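Local coordinates for protein mRNA interferase toxin YafQ (Escherichia coli, PDB 4MMG) that cleaves mRNA in a sequence-specific, ribosome-dependent manner as the toxin of a type II toxin-antitoxin system, inhibiting translation elongation and causing bacterial stasis, at residues I9-S12 against G13-K17. The protein carries 1 engineered substitution. Numbering follows the deposited sequence.
Sequences IEYS and GQYSK
S12 caps the helix that starts at G13, and its hydroxyl supplies the main polar link: OG of S12 accepts from the backbone N of Y15 at 2.8 Å, with an N-H...O angle of 146°. With chi1 at 73°, OG is flanked by its own N and C, which brings it in front of the amide three positions on. The same hydroxyl also bonds to the carbonyl O of E85, so two bonds hold it: one accepted from N of Y15, one donated to that carbonyl.

Backbone bonding across the junction is weaker. O of S12 accepts from the N-H of Y15 at 3.1 Å and from that of S16 at 3.5 Å, both weak: the first is strongly bent (121°), the second straighter but long. A water bridges O of S12 and OG of S16: it donates to the carbonyl (2.9 Å) and hydrogen-bonds the hydroxyl (2.7 Å).

The apolar part is one ring contact. CD2 of Y15 meets CD2 of Y11 at 3.8 Å, lying near the plane of the Y11 ring at its edge, and the two side chains run obliquely to each other.

S12 alone joins edge strand 8-11 to helix 13-24. Strand 81-88 pairs in parallel with 8-11, its F84 meeting the Y11 ring, while M36 of helix 29-40 touches both tyrosines.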
loop_
_atom_site.group_PDB
_atom_site.type_symbol
_atom_site.label_atom_id
_atom_site.label_comp_id
_atom_site.label_asym_id
_atom_site.label_seq_id
_atom_site.Cartn_x
_atom_site.Cartn_y
_atom_site.Cartn_z
ATOM N N ILE A 9 -6.054 12.048 -1.110
ATOM C CA ILE A 9 -4.929 11.136 -0.962
ATOM C C ILE A 9 -4.412 11.342 0.437
ATOM O O ILE A 9 -4.191 12.483 0.851
ATOM C CB ILE A 9 -3.792 11.433 -1.947
ATOM C CG1 ILE A 9 -4.288 11.370 -3.393
ATOM C CG2 ILE A 9 -2.664 10.424 -1.759
ATOM C CD1 ILE A 9 -3.271 11.872 -4.392
ATOM N N GLU A 10 -4.230 10.252 1.175
ATOM C CA GLU A 10 -3.762 10.345 2.554
ATOM C C GLU A 10 -2.588 9.407 2.801
ATOM O O GLU A 10 -2.479 8.345 2.180
ATOM C CB GLU A 10 -4.886 10.012 3.539
ATOM C CG GLU A 10 -6.155 10.824 3.336
ATOM C CD GLU A 10 -7.248 10.454 4.319
ATOM O OE1 GLU A 10 -7.031 9.567 5.176
ATOM O OE2 GLU A 10 -8.337 11.059 4.236
ATOM N N TYR A 11 -1.721 9.810 3.725
ATOM C CA TYR A 11 -0.592 8.996 4.147
ATOM C C TYR A 11 -0.593 8.954 5.660
ATOM O O TYR A 11 -0.494 10.001 6.303
ATOM C CB TYR A 11 0.727 9.608 3.664
ATOM C CG TYR A 11 0.824 9.779 2.171
ATOM C CD1 TYR A 11 0.274 10.885 1.537
ATOM C CD2 TYR A 11 1.456 8.826 1.389
ATOM C CE1 TYR A 11 0.354 11.036 0.166
ATOM C CE2 TYR A 11 1.540 8.969 0.022
ATOM C CZ TYR A 11 0.995 10.075 -0.583
ATOM O OH TYR A 11 1.080 10.212 -1.952
ATOM N N SER A 12 -0.711 7.770 6.253
ATOM C CA SER A 12 -0.631 7.685 7.706
ATOM C C SER A 12 0.761 8.104 8.166
ATOM O O SER A 12 1.731 8.043 7.397
ATOM C CB SER A 12 -0.904 6.265 8.180
ATOM O OG SER A 12 0.211 5.452 7.878
ATOM N N GLY A 13 0.871 8.531 9.422
ATOM C CA GLY A 13 2.175 8.834 9.983
ATOM C C GLY A 13 3.097 7.629 9.913
ATOM O O GLY A 13 4.278 7.755 9.586
ATOM N N GLN A 14 2.549 6.450 10.190
ATOM C CA GLN A 14 3.348 5.234 10.124
ATOM C C GLN A 14 3.852 4.955 8.707
ATOM O O GLN A 14 4.970 4.468 8.537
ATOM C CB GLN A 14 2.566 4.037 10.659
ATOM C CG GLN A 14 3.410 2.783 10.798
ATOM C CD GLN A 14 4.561 2.976 11.766
ATOM O OE1 GLN A 14 4.383 3.517 12.860
ATOM N NE2 GLN A 14 5.752 2.556 11.364
ATOM N N TYR A 15 3.047 5.283 7.695
ATOM C CA TYR A 15 3.456 5.041 6.311
ATOM C C TYR A 15 4.756 5.754 5.979
ATOM O O TYR A 15 5.645 5.189 5.343
ATOM C CB TYR A 15 2.374 5.470 5.319
ATOM C CG TYR A 15 2.672 5.000 3.913
ATOM C CD1 TYR A 15 2.476 3.678 3.565
ATOM C CD2 TYR A 15 3.169 5.865 2.947
ATOM C CE1 TYR A 15 2.744 3.221 2.306
ATOM C CE2 TYR A 15 3.445 5.410 1.656
ATOM C CZ TYR A 15 3.231 4.077 1.354
ATOM O OH TYR A 15 3.477 3.561 0.097
ATOM N N SER A 16 4.874 7.001 6.418
ATOM C CA SER A 16 6.079 7.768 6.148
ATOM C C SER A 16 7.308 7.124 6.787
ATOM O O SER A 16 8.371 7.084 6.173
ATOM C CB SER A 16 5.905 9.208 6.627
ATOM O OG SER A 16 4.837 9.812 5.924
ATOM N N LYS A 17 7.150 6.615 8.007
ATOM C CA LYS A 17 8.240 5.908 8.677
ATOM C C LYS A 17 8.584 4.639 7.903
ATOM O O LYS A 17 9.757 4.333 7.682
ATOM C CB LYS A 17 7.858 5.558 10.112
ATOM C CG LYS A 17 7.668 6.762 11.024
ATOM C CD LYS A 17 7.332 6.313 12.433
ATOM C CE LYS A 17 7.130 7.508 13.355
ATOM N NZ LYS A 17 6.903 7.075 14.757
HETATM O O HOH W 1 2.470 10.835 6.864
#